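Local atomic coordinates of GH127 beta-L-arabinofuranoside (Geobacillus stearothermophilus, PDB entry 4QK0), a protein that probably hydrolyses beta-L-arabinofuranosides, as a GH127 glycoside hydrolase with a catalytic domain followed by two smaller domains. Residues R302-T307 / M360-Y365; A336-V341 / N366-G371; F379-P384 / C410-P415; I557-E562 / A627-A632. All blocks are in the same frame, centred on the assembly; numbering follows the deposited sequence.

Interaction 1 of 4, residues R302-T307 / M360-Y365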
loop_
_atom_site.group_PDB
_atom_site.type_symbol
_atom_site.label_atom_id
_atom_site.label_comp_id
_atom_site.label_asym_id
_atom_site.label_seq_id
_atom_site.Cartn_x
_atom_site.Cartn_y
_atom_site.Cartn_z
ATOM N N ARG A 302 14.921 12.971 -6.880
ATOM C CA ARG A 302 13.586 12.967 -6.284
ATOM C C ARG A 302 12.869 11.674 -6.360
ATOM O O ARG A 302 11.972 11.507 -5.583
ATOM C CB ARG A 302 12.737 14.078 -6.881
ATOM C CG ARG A 302 13.414 15.401 -6.689
ATOM C CD ARG A 302 12.507 16.536 -6.927
ATOM N NE ARG A 302 13.095 17.786 -6.465
ATOM C CZ ARG A 302 12.398 18.913 -6.347
ATOM N NH1 ARG A 302 11.094 18.925 -6.620
ATOM N NH2 ARG A 302 12.992 20.019 -5.924
ATOM N N GLN A 303 13.212 10.779 -7.289
ATOM C CA GLN A 303 12.421 9.545 -7.472
ATOM C C GLN A 303 13.258 8.288 -7.586
ATOM O O GLN A 303 12.913 7.375 -8.303
ATOM C CB GLN A 303 11.478 9.647 -8.636
ATOM C CG GLN A 303 10.473 10.789 -8.490
ATOM C CD GLN A 303 9.356 10.653 -9.509
ATOM O OE1 GLN A 303 8.513 9.763 -9.421
ATOM N NE2 GLN A 303 9.404 11.484 -10.560
HETATM N N MSE A 304 14.334 8.229 -6.830
HETATM C CA MSE A 304 15.214 7.109 -6.845
HETATM C C MSE A 304 15.483 6.628 -5.447
HETATM O O MSE A 304 15.740 7.425 -4.569
HETATM C CB MSE A 304 16.563 7.513 -7.467
HETATM C CG MSE A 304 17.489 6.352 -7.596
HETATM SE SE MSE A 304 19.307 6.840 -8.270
HETATM C CE MSE A 304 19.966 7.820 -6.769
ATOM N N TYR A 305 15.491 5.295 -5.261
ATOM C CA TYR A 305 15.806 4.681 -3.964
ATOM C C TYR A 305 17.298 4.659 -3.727
ATOM O O TYR A 305 18.091 4.655 -4.655
ATOM C CB TYR A 305 15.235 3.248 -3.933
ATOM C CG TYR A 305 13.682 3.189 -3.831
ATOM C CD1 TYR A 305 13.054 3.288 -2.606
ATOM C CD2 TYR A 305 12.906 3.018 -4.938
ATOM C CE1 TYR A 305 11.676 3.235 -2.493
ATOM C CE2 TYR A 305 11.530 2.976 -4.836
ATOM C CZ TYR A 305 10.913 3.061 -3.579
ATOM O OH TYR A 305 9.508 3.055 -3.493
ATOM N N ILE A 306 17.697 4.501 -2.487
ATOM C CA ILE A 306 19.083 4.542 -2.171
ATOM C C ILE A 306 19.858 3.373 -2.837
ATOM O O ILE A 306 21.046 3.467 -3.016
ATOM C CB ILE A 306 19.314 4.589 -0.658
ATOM C CG1 ILE A 306 20.760 4.934 -0.333
ATOM C CG2 ILE A 306 18.890 3.276 -0.018
ATOM C CD1 ILE A 306 21.064 5.111 1.140
ATOM N N THR A 307 19.156 2.321 -3.195
ATOM C CA THR A 307 19.701 1.178 -3.866
ATOM C C THR A 307 19.882 1.366 -5.393
ATOM O O THR A 307 20.367 0.457 -6.074
ATOM C CB THR A 307 18.741 -0.013 -3.696
ATOM O OG1 THR A 307 17.432 0.374 -4.115
ATOM C CG2 THR A 307 18.700 -0.442 -2.255
HETATM N N MSE A 360 25.403 5.146 -11.772
HETATM C CA MSE A 360 25.658 3.906 -12.446
HETATM C C MSE A 360 26.175 2.924 -11.423
HETATM O O MSE A 360 25.750 1.770 -11.406
HETATM C CB MSE A 360 26.734 4.171 -13.529
HETATM C CG MSE A 360 27.125 2.920 -14.266
HETATM SE SE MSE A 360 28.566 3.175 -15.603
HETATM C CE MSE A 360 27.504 4.162 -16.724
ATOM N N GLU A 361 27.155 3.362 -10.613
ATOM C CA GLU A 361 27.807 2.483 -9.655
ATOM C C GLU A 361 26.821 2.059 -8.572
ATOM O O GLU A 361 26.755 0.880 -8.196
ATOM C CB GLU A 361 29.002 3.196 -9.063
ATOM C CG GLU A 361 29.645 2.542 -7.866
ATOM C CD GLU A 361 30.858 3.299 -7.386
ATOM O OE1 GLU A 361 30.666 4.371 -6.746
ATOM O OE2 GLU A 361 32.017 2.808 -7.604
ATOM N N ARG A 362 26.030 3.013 -8.063
ATOM C CA ARG A 362 24.949 2.682 -7.095
ATOM C C ARG A 362 24.014 1.551 -7.617
ATOM O O ARG A 362 23.805 0.550 -6.933
ATOM C CB ARG A 362 24.161 3.917 -6.794
ATOM C CG ARG A 362 23.115 3.789 -5.715
ATOM C CD ARG A 362 22.311 5.068 -5.562
ATOM N NE ARG A 362 23.066 6.160 -4.983
ATOM C CZ ARG A 362 23.494 6.206 -3.724
ATOM N NH1 ARG A 362 23.219 5.227 -2.836
ATOM N NH2 ARG A 362 24.168 7.258 -3.303
ATOM N N ALA A 363 23.543 1.667 -8.840
ATOM C CA ALA A 363 22.699 0.629 -9.408
ATOM C C ALA A 363 23.406 -0.697 -9.597
ATOM O O ALA A 363 22.860 -1.785 -9.280
ATOM C CB ALA A 363 22.076 1.059 -10.701
ATOM N N LEU A 364 24.651 -0.617 -10.013
ATOM C CA LEU A 364 25.424 -1.799 -10.273
ATOM C C LEU A 364 25.733 -2.643 -9.058
ATOM O O LEU A 364 25.751 -3.894 -9.156
ATOM C CB LEU A 364 26.751 -1.438 -10.957
ATOM C CG LEU A 364 26.710 -1.175 -12.466
ATOM C CD1 LEU A 364 28.111 -0.706 -12.910
ATOM C CD2 LEU A 364 26.325 -2.405 -13.274
ATOM N N TYR A 365 26.042 -2.005 -7.947
ATOM C CA TYR A 365 26.468 -2.718 -6.756
ATOM C C TYR A 365 25.305 -2.936 -5.751
ATOM O O TYR A 365 25.539 -3.433 -4.613
ATOM C CB TYR A 365 27.663 -2.018 -6.052
ATOM C CG TYR A 365 28.990 -2.090 -6.828
ATOM C CD1 TYR A 365 29.265 -1.184 -7.823
ATOM C CD2 TYR A 365 29.905 -3.104 -6.612
ATOM C CE1 TYR A 365 30.445 -1.240 -8.545
ATOM C CE2 TYR A 365 31.097 -3.177 -7.322
ATOM C CZ TYR A 365 31.359 -2.239 -8.303
ATOM O OH TYR A 365 32.512 -2.250 -9.070
#

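Interaction 2 of 4, residues A336-V341 / N366-G371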
loop_
_atom_site.group_PDB
_atom_site.type_symbol
_atom_site.label_atom_id
_atom_site.label_comp_id
_atom_site.label_asym_id
_atom_site.label_seq_id
_atom_site.Cartn_x
_atom_site.Cartn_y
_atom_site.Cartn_z
ATOM N N ALA A 336 14.380 -2.076 -14.324
ATOM C CA ALA A 336 14.420 -0.622 -14.306
ATOM C C ALA A 336 15.775 -0.165 -13.837
ATOM O O ALA A 336 16.247 0.871 -14.274
ATOM C CB ALA A 336 13.347 -0.047 -13.405
ATOM N N SER A 337 16.375 -0.904 -12.912
ATOM C CA SER A 337 17.675 -0.541 -12.406
ATOM C C SER A 337 18.765 -0.814 -13.474
ATOM O O SER A 337 19.692 -0.015 -13.629
ATOM C CB SER A 337 17.986 -1.263 -11.114
ATOM O OG SER A 337 17.365 -0.580 -10.048
ATOM N N ILE A 338 18.598 -1.895 -14.240
ATOM C CA ILE A 338 19.426 -2.157 -15.381
ATOM C C ILE A 338 19.264 -1.013 -16.365
ATOM O O ILE A 338 20.236 -0.490 -16.918
ATOM C CB ILE A 338 19.028 -3.491 -16.024
ATOM C CG1 ILE A 338 19.341 -4.656 -15.085
ATOM C CG2 ILE A 338 19.696 -3.666 -17.370
ATOM C CD1 ILE A 338 18.757 -5.973 -15.579
ATOM N N ALA A 339 18.023 -0.612 -16.633
ATOM C CA ALA A 339 17.793 0.483 -17.599
ATOM C C ALA A 339 18.437 1.793 -17.116
ATOM O O ALA A 339 18.921 2.590 -17.916
ATOM C CB ALA A 339 16.324 0.709 -17.800
ATOM N N LEU A 340 18.479 1.999 -15.806
ATOM C CA LEU A 340 19.132 3.193 -15.301
ATOM C C LEU A 340 20.620 3.143 -15.632
ATOM O O LEU A 340 21.230 4.135 -15.987
ATOM C CB LEU A 340 18.905 3.325 -13.830
ATOM C CG LEU A 340 19.554 4.444 -13.031
ATOM C CD1 LEU A 340 19.184 5.810 -13.600
ATOM C CD2 LEU A 340 19.125 4.339 -11.580
ATOM N N VAL A 341 21.212 1.979 -15.515
ATOM C CA VAL A 341 22.612 1.852 -15.871
ATOM C C VAL A 341 22.839 2.257 -17.352
ATOM O O VAL A 341 23.780 2.999 -17.651
ATOM C CB VAL A 341 23.120 0.438 -15.642
ATOM C CG1 VAL A 341 24.551 0.277 -16.192
ATOM C CG2 VAL A 341 23.100 0.113 -14.145
ATOM N N ASN A 366 24.085 -2.582 -6.144
ATOM C CA ASN A 366 22.939 -2.645 -5.215
ATOM C C ASN A 366 21.722 -3.154 -5.891
ATOM O O ASN A 366 21.542 -4.349 -5.975
ATOM C CB ASN A 366 22.710 -1.304 -4.558
ATOM C CG ASN A 366 23.926 -0.861 -3.740
ATOM O OD1 ASN A 366 24.116 -1.290 -2.596
ATOM N ND2 ASN A 366 24.731 0.049 -4.302
ATOM N N GLY A 367 20.931 -2.311 -6.497
ATOM C CA GLY A 367 19.625 -2.734 -6.995
ATOM C C GLY A 367 19.512 -3.511 -8.276
ATOM O O GLY A 367 18.378 -3.764 -8.744
ATOM N N THR A 368 20.638 -3.806 -8.918
ATOM C CA THR A 368 20.609 -4.667 -10.105
ATOM C C THR A 368 20.909 -6.081 -9.603
ATOM O O THR A 368 20.104 -6.961 -9.764
ATOM C CB THR A 368 21.657 -4.305 -11.199
ATOM O OG1 THR A 368 22.954 -4.192 -10.591
ATOM C CG2 THR A 368 21.299 -3.004 -11.875
ATOM N N ILE A 369 22.113 -6.290 -9.093
ATOM C CA ILE A 369 22.528 -7.585 -8.697
ATOM C C ILE A 369 21.688 -8.126 -7.500
ATOM O O ILE A 369 21.692 -9.326 -7.252
ATOM C CB ILE A 369 24.047 -7.628 -8.381
ATOM C CG1 ILE A 369 24.472 -6.498 -7.536
ATOM C CG2 ILE A 369 24.864 -7.587 -9.676
ATOM C CD1 ILE A 369 25.869 -6.674 -6.958
ATOM N N SER A 370 20.996 -7.251 -6.778
ATOM C CA SER A 370 20.028 -7.696 -5.770
ATOM C C SER A 370 18.966 -8.578 -6.380
ATOM O O SER A 370 18.372 -9.394 -5.688
ATOM C CB SER A 370 19.354 -6.511 -5.096
ATOM O OG SER A 370 18.565 -5.756 -6.008
ATOM N N GLY A 371 18.770 -8.442 -7.684
ATOM C CA GLY A 371 17.836 -9.224 -8.439
ATOM C C GLY A 371 18.135 -10.713 -8.659
ATOM O O GLY A 371 17.341 -11.416 -9.292
#

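Interaction 3 of 4, residues F379-P384 / C410-P415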
loop_
_atom_site.group_PDB
_atom_site.type_symbol
_atom_site.label_atom_id
_atom_site.label_comp_id
_atom_site.label_asym_id
_atom_site.label_seq_id
_atom_site.Cartn_x
_atom_site.Cartn_y
_atom_site.Cartn_z
ATOM N N PHE A 379 15.708 -15.461 -9.011
ATOM C CA PHE A 379 15.623 -14.034 -9.270
ATOM C C PHE A 379 14.456 -13.345 -8.559
ATOM O O PHE A 379 13.440 -13.974 -8.221
ATOM C CB PHE A 379 15.489 -13.809 -10.753
ATOM C CG PHE A 379 16.573 -14.452 -11.558
ATOM C CD1 PHE A 379 16.450 -15.808 -11.983
ATOM C CD2 PHE A 379 17.740 -13.785 -11.846
ATOM C CE1 PHE A 379 17.459 -16.439 -12.716
ATOM C CE2 PHE A 379 18.734 -14.417 -12.608
ATOM C CZ PHE A 379 18.590 -15.726 -13.043
ATOM N N PHE A 380 14.640 -12.038 -8.337
ATOM C CA PHE A 380 13.562 -11.131 -8.017
ATOM C C PHE A 380 13.180 -10.305 -9.247
ATOM O O PHE A 380 14.038 -9.867 -10.034
ATOM C CB PHE A 380 14.003 -10.113 -6.965
ATOM C CG PHE A 380 13.949 -10.575 -5.569
ATOM C CD1 PHE A 380 12.919 -11.334 -5.109
ATOM C CD2 PHE A 380 14.957 -10.254 -4.721
ATOM C CE1 PHE A 380 12.920 -11.769 -3.797
ATOM C CE2 PHE A 380 14.963 -10.671 -3.401
ATOM C CZ PHE A 380 13.930 -11.427 -2.936
ATOM N N TYR A 381 11.885 -10.076 -9.392
ATOM C CA TYR A 381 11.367 -9.076 -10.297
ATOM C C TYR A 381 11.399 -7.745 -9.526
ATOM O O TYR A 381 11.988 -6.793 -9.965
ATOM C CB TYR A 381 9.989 -9.508 -10.721
ATOM C CG TYR A 381 9.505 -8.948 -12.024
ATOM C CD1 TYR A 381 8.870 -7.719 -12.053
ATOM C CD2 TYR A 381 9.627 -9.659 -13.211
ATOM C CE1 TYR A 381 8.391 -7.169 -13.228
ATOM C CE2 TYR A 381 9.131 -9.124 -14.399
ATOM C CZ TYR A 381 8.521 -7.862 -14.400
ATOM O OH TYR A 381 8.015 -7.248 -15.536
ATOM N N VAL A 382 10.889 -7.756 -8.302
ATOM C CA VAL A 382 10.748 -6.587 -7.425
ATOM C C VAL A 382 11.797 -6.563 -6.367
ATOM O O VAL A 382 12.094 -7.601 -5.781
ATOM C CB VAL A 382 9.379 -6.683 -6.741
ATOM C CG1 VAL A 382 9.278 -5.813 -5.533
ATOM C CG2 VAL A 382 8.289 -6.404 -7.759
ATOM N N ASN A 383 12.391 -5.393 -6.116
ATOM C CA ASN A 383 13.473 -5.288 -5.158
ATOM C C ASN A 383 13.121 -4.348 -4.009
ATOM O O ASN A 383 13.429 -3.139 -4.045
ATOM C CB ASN A 383 14.765 -4.787 -5.785
ATOM C CG ASN A 383 15.276 -5.735 -6.818
ATOM O OD1 ASN A 383 14.852 -5.663 -7.965
ATOM N ND2 ASN A 383 16.082 -6.702 -6.399
ATOM N N PRO A 384 12.540 -4.896 -2.950
ATOM C CA PRO A 384 12.027 -4.048 -1.883
ATOM C C PRO A 384 13.143 -3.586 -0.989
ATOM O O PRO A 384 14.219 -4.156 -1.001
ATOM C CB PRO A 384 11.080 -4.985 -1.158
ATOM C CG PRO A 384 11.729 -6.322 -1.310
ATOM C CD PRO A 384 12.319 -6.324 -2.683
ATOM N N CYS A 410 6.914 -13.267 -18.214
ATOM C CA CYS A 410 7.816 -12.143 -18.065
ATOM C C CYS A 410 8.990 -12.630 -17.202
ATOM O O CYS A 410 9.169 -12.242 -16.026
ATOM C CB CYS A 410 7.112 -10.916 -17.488
ATOM S SG CYS A 410 7.601 -9.412 -18.379
ATOM N N ALA A 411 9.759 -13.528 -17.822
ATOM C CA ALA A 411 11.048 -13.980 -17.308
ATOM C C ALA A 411 12.132 -13.124 -17.948
ATOM O O ALA A 411 12.950 -13.612 -18.721
ATOM C CB ALA A 411 11.274 -15.459 -17.617
ATOM N N CYS A 412 12.122 -11.841 -17.605
ATOM C CA CYS A 412 13.109 -10.893 -18.088
ATOM C C CYS A 412 14.225 -10.679 -17.062
ATOM O O CYS A 412 15.371 -10.468 -17.423
ATOM C CB CYS A 412 12.440 -9.560 -18.442
ATOM S SG CYS A 412 11.544 -8.769 -17.083
ATOM N N CYS A 413 13.898 -10.743 -15.783
ATOM C CA CYS A 413 14.911 -10.596 -14.752
ATOM C C CYS A 413 16.211 -11.329 -15.146
ATOM O O CYS A 413 17.292 -10.744 -15.028
ATOM C CB CYS A 413 14.387 -11.117 -13.426
ATOM S SG CYS A 413 12.616 -11.452 -13.496
ATOM N N PRO A 414 16.111 -12.604 -15.634
ATOM C CA PRO A 414 17.337 -13.351 -15.992
ATOM C C PRO A 414 18.108 -12.919 -17.283
ATOM O O PRO A 414 19.244 -12.462 -17.152
ATOM C CB PRO A 414 16.869 -14.822 -16.053
ATOM C CG PRO A 414 15.474 -14.848 -15.535
ATOM C CD PRO A 414 14.919 -13.472 -15.729
ATOM N N PRO A 415 17.520 -13.070 -18.519
ATOM C CA PRO A 415 18.346 -12.716 -19.702
ATOM C C PRO A 415 18.672 -11.220 -19.732
ATOM O O PRO A 415 19.667 -10.800 -20.401
ATOM C CB PRO A 415 17.465 -13.118 -20.905
ATOM C CG PRO A 415 16.060 -13.054 -20.403
ATOM C CD PRO A 415 16.118 -13.351 -18.913
#

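Interaction 4 of 4, residues I557-E562 / A627-A632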
loop_
_atom_site.group_PDB
_atom_site.type_symbol
_atom_site.label_atom_id
_atom_site.label_comp_id
_atom_site.label_asym_id
_atom_site.label_seq_id
_atom_site.Cartn_x
_atom_site.Cartn_y
_atom_site.Cartn_z
ATOM N N ILE A 557 28.509 0.523 -1.463
ATOM C CA ILE A 557 27.602 -0.528 -1.090
ATOM C C ILE A 557 26.679 -0.127 0.064
ATOM O O ILE A 557 27.137 0.284 1.128
ATOM C CB ILE A 557 28.338 -1.833 -0.769
ATOM C CG1 ILE A 557 28.836 -2.399 -2.111
ATOM C CG2 ILE A 557 27.372 -2.817 -0.120
ATOM C CD1 ILE A 557 29.674 -3.632 -1.949
ATOM N N VAL A 558 25.392 -0.206 -0.237
ATOM C CA VAL A 558 24.361 0.010 0.714
ATOM C C VAL A 558 24.135 -1.316 1.460
ATOM O O VAL A 558 24.012 -2.392 0.846
ATOM C CB VAL A 558 23.059 0.464 0.042
ATOM C CG1 VAL A 558 21.982 0.668 1.069
ATOM C CG2 VAL A 558 23.262 1.786 -0.692
ATOM N N TYR A 559 23.994 -1.171 2.766
ATOM C CA TYR A 559 23.836 -2.299 3.673
ATOM C C TYR A 559 22.361 -2.495 4.103
ATOM O O TYR A 559 21.548 -1.620 3.934
ATOM C CB TYR A 559 24.765 -2.056 4.884
ATOM C CG TYR A 559 26.141 -2.531 4.548
ATOM C CD1 TYR A 559 26.946 -1.842 3.661
ATOM C CD2 TYR A 559 26.592 -3.743 5.049
ATOM C CE1 TYR A 559 28.193 -2.345 3.261
ATOM C CE2 TYR A 559 27.838 -4.216 4.735
ATOM C CZ TYR A 559 28.631 -3.535 3.806
ATOM O OH TYR A 559 29.844 -4.071 3.451
ATOM N N CYS A 560 22.061 -3.670 4.648
ATOM C CA CYS A 560 20.729 -3.996 5.177
ATOM C C CYS A 560 20.864 -4.896 6.378
ATOM O O CYS A 560 21.970 -5.465 6.626
ATOM C CB CYS A 560 19.887 -4.650 4.150
ATOM S SG CYS A 560 20.304 -6.339 3.750
ATOM N N LEU A 561 19.792 -4.965 7.179
ATOM C CA LEU A 561 19.742 -5.918 8.310
ATOM C C LEU A 561 18.779 -7.007 7.967
ATOM O O LEU A 561 17.705 -6.742 7.399
ATOM C CB LEU A 561 19.285 -5.281 9.588
ATOM C CG LEU A 561 19.911 -4.001 10.069
ATOM C CD1 LEU A 561 19.464 -3.661 11.495
ATOM C CD2 LEU A 561 21.383 -4.122 10.057
ATOM N N GLU A 562 19.193 -8.252 8.209
ATOM C CA GLU A 562 18.337 -9.434 8.007
ATOM C C GLU A 562 17.997 -10.169 9.338
ATOM O O GLU A 562 18.783 -10.180 10.299
ATOM C CB GLU A 562 19.012 -10.429 7.075
ATOM C CG GLU A 562 19.103 -10.012 5.596
ATOM C CD GLU A 562 19.331 -11.223 4.687
ATOM O OE1 GLU A 562 20.452 -11.698 4.682
ATOM O OE2 GLU A 562 18.386 -11.728 4.048
ATOM N N ALA A 627 25.038 -6.070 9.893
ATOM C CA ALA A 627 24.481 -5.670 8.625
ATOM C C ALA A 627 25.335 -6.273 7.520
ATOM O O ALA A 627 26.547 -6.347 7.648
ATOM C CB ALA A 627 24.414 -4.153 8.529
ATOM N N ILE A 628 24.679 -6.636 6.427
ATOM C CA ILE A 628 25.326 -7.159 5.249
ATOM C C ILE A 628 24.926 -6.334 3.996
ATOM O O ILE A 628 24.007 -5.519 4.063
ATOM C CB ILE A 628 24.925 -8.633 5.004
ATOM C CG1 ILE A 628 23.399 -8.782 4.910
ATOM C CG2 ILE A 628 25.453 -9.517 6.138
ATOM C CD1 ILE A 628 22.937 -9.543 3.723
ATOM N N PRO A 629 25.628 -6.544 2.855
ATOM C CA PRO A 629 25.315 -5.794 1.672
ATOM C C PRO A 629 23.934 -6.092 1.171
ATOM O O PRO A 629 23.533 -7.263 1.123
ATOM C CB PRO A 629 26.366 -6.312 0.648
ATOM C CG PRO A 629 27.541 -6.635 1.466
ATOM C CD PRO A 629 26.935 -7.240 2.713
ATOM N N TYR A 630 23.237 -5.054 0.738
ATOM C CA TYR A 630 21.883 -5.189 0.247
ATOM C C TYR A 630 21.772 -6.226 -0.825
ATOM O O TYR A 630 20.871 -7.071 -0.766
ATOM C CB TYR A 630 21.331 -3.843 -0.257
ATOM C CG TYR A 630 19.980 -3.981 -0.898
ATOM C CD1 TYR A 630 18.828 -4.012 -0.140
ATOM C CD2 TYR A 630 19.849 -4.029 -2.276
ATOM C CE1 TYR A 630 17.585 -4.154 -0.760
ATOM C CE2 TYR A 630 18.608 -4.123 -2.873
ATOM C CZ TYR A 630 17.484 -4.214 -2.108
ATOM O OH TYR A 630 16.287 -4.327 -2.737
ATOM N N TYR A 631 22.697 -6.199 -1.792
ATOM C CA TYR A 631 22.599 -7.131 -2.935
ATOM C C TYR A 631 22.588 -8.563 -2.488
ATOM O O TYR A 631 22.012 -9.441 -3.192
ATOM C CB TYR A 631 23.749 -6.927 -3.995
ATOM C CG TYR A 631 25.085 -7.404 -3.560
ATOM C CD1 TYR A 631 25.383 -8.781 -3.537
ATOM C CD2 TYR A 631 26.036 -6.529 -3.091
ATOM C CE1 TYR A 631 26.625 -9.245 -3.072
ATOM C CE2 TYR A 631 27.272 -6.980 -2.638
ATOM C CZ TYR A 631 27.561 -8.376 -2.642
ATOM O OH TYR A 631 28.804 -8.828 -2.195
ATOM N N ALA A 632 23.240 -8.833 -1.347
ATOM C CA ALA A 632 23.372 -10.224 -0.852
ATOM C C ALA A 632 22.268 -10.723 0.069
ATOM O O ALA A 632 22.374 -11.826 0.607
ATOM C CB ALA A 632 24.689 -10.388 -0.145
HETATM O O HOH W 1 21.171 -13.449 2.643
#

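Interaction 1 of 4, residues R302-T307 / M360-Y365
The carbonyl oxygen of I306 takes a hydrogen bond from NH1 of R362, 2.8 Å long with an N-H...O angle of 149°. The pair ties a loop of the catalytic domain, which GH127 enzymes build as an (alpha/alpha)6 barrel, to the helix 354-365. NH1 arrives in the plane of the I306 carbonyl, on a lone pair, although the oxygen itself lies 21° out of the guanidinium plane. R362 leaves its helix with CG anti to the backbone N and then bends about the CG-CD bond (chi3 -70°). That bend folds the chain round the acceptor: O of I306 also lies 3.3 Å from CD of R362 and 3.4 Å from CG of R362, so aliphatic carbons and one N-H meet the same oxygen. The I306 side chain crosses that of R362 at a slant, its CG1 3.5 Å from NH1 of R362. From another direction the terminal methyl of selenomethionine M304 reaches the arginine stem, CE standing 3.8 Å from CD of R362 and approaching the guanidinium obliquely. Residues V558 and Q553 of the C-terminal domain also pack on R362, which places the arginine where two domains meet. The second subunit comes close too: the hydroxyl of its Y613 bonds the carbonyl oxygen of M304. Beyond I306 the loop runs on to T307, whose O is 4.1 Å from CA of A363.

Interaction 2 of 4, residues A336-V341 / N366-G371
Peptide planes, not rings, are the flat groups between S337 and T368: the methyl CG2 of T368 stands almost squarely over one face of the S337-I338 peptide, 3.7 Å from C of S337 and 3.8 Å from N of I338. In the reverse direction, and less squarely, CB of S337 lies above the oxygen end of the G367-T368 peptide, 3.5 Å from O of G367. The contact joins helix 334-350 of the (alpha/alpha)6 barrel typical of GH127 catalytic domains to the turn that follows helix 354-365. No hydrogen bond crosses it, and its interlock is one of methyl, methylene and backbone. T368 sorts its two branches by polarity. OG1 occupies the position between backbone N and carbonyl carbon (chi1 51°) and bonds O of A363 in the preceding helix; this leaves CG2, on the side of the backbone N, to meet helix 334-350. There CG2 of T368 also lies 4.1 Å from CG1 of I338. V341, one helical turn beyond S337, adds its own methyl. S337 likewise spends its hydroxyl outside the contact, on O of G308, and presents its CB to the turn. G367, whose N is bonded to O of T307, suits this close approach, since a side chain here would press toward OG of S337. I338 and V341 also lean on helix 413-422, so the buried face of 336-341 serves both neighbours. The turn tightens after T368, whose O accepts N of G371 at 2.9 Å, while CG2 of V341 sits 4.3 Å from CG2 of T368.

Interaction 3 of 4, residues F379-P384 / C410-P415
P414 crosses the F379 ring obliquely: CB of the proline stands over one face of the phenyl ring, 3.8 Å from its centroid and 21° off the normal, in a CH-pi contact displaced toward the ring's rim. CG of P414 reaches the same ring, 3.8 Å from CE1 of F379, and CB of F379 backs onto CB of C413. An alanine in place of F379 would probably open a gap above P414 and leave that proline without its CH-pi partner. Y381 is turned differently. With CG anti to the backbone N (chi1 -156°), its ring swings along the cysteine-rich bend and meets sulfur by one side. SG of C413 lies 3.5 Å from CD2 of Y381, and SG of C412 is 3.6 Å from CE2 of Y381, both oblique to the ring; SG of the poorly ordered C410 stands at its edge, as does the C410 carbonyl oxygen. Such a cluster is consistent with the cysteine-rich active site of GH127 relatives. C412 is known in a disulfide with C335, but that bond is absent here. The loop 379-384 is also held by T334, bonded to O of F380, and by W407, bonded to O of F379. The cysteine bend leads into helix 413-422, with V34 and Q38 of helix 22-42 packing on F379 and P414 and K81 of helix 76-92 on C412.

Interaction 4 of 4, residues I557-E562 / A627-A632
A627, near the end of strand 620-629, sets its CB against CD2 of L561, a tight 3.4 Å, while its backbone carbonyl lies at the edge of the Y559 ring. I628 then forms the hydrogen-bonded antiparallel pair with C560: N of C560 reaches O of I628 at 2.7 Å and N of I628 reaches O of C560 at 3.0 Å, both nearly along the C=O axis. Its CD1 touches the carboxylate of E562. At P629, CA stands over one face of the Y559 ring, 14° off the normal, in a CH-pi contact. CG of Y559 lies anti to its carbonyl carbon (chi1 -84°), which lays the ring alongside the proline. Replacing Y559 by an alanine would probably uncover P629 and leave O of V594, now bonded to the tyrosine hydroxyl, without that partner. The chain turns into a 3-10 segment at Y630, whose N bonds O of V558 at 2.8 Å (166°), while the ring shows its edge to CB of C560. Y631 offers its own edge to CD1 of I557 at 4.2 Å. A632 ends the run, a water lying 2.9 Å from its O and 2.8 Å from OE1 of E562; E562 also pairs with R636 and bonds N of C634. In this C-terminal domain sheet, strand 557-562 also pairs with 549-554 and 641-647, and strand 620-629 with 593-603.

How the interactions relate
All four contacts are buried; interaction 2 lies nearest the centre of the chain, interactions 1 and 3 farther out, and interaction 4 farthest, about 19 Å from it (centre to centre). Interactions 1 to 3 belong to the catalytic domain; interaction 4 is in the C-terminal domain yet packs against the other three. Interaction 1 uses helix 354-365 and interaction 2 the turn directly after it. Interaction 2 passes to interaction 3 through a backbone bond from F380 to G371. Y630 and V558 carry interaction 4 across the domain boundary, to P384 and N366. Chemistry varies accordingly: one arginine-carbonyl bond, hydrocarbon on peptide, sulfur and rings, then strand pairing.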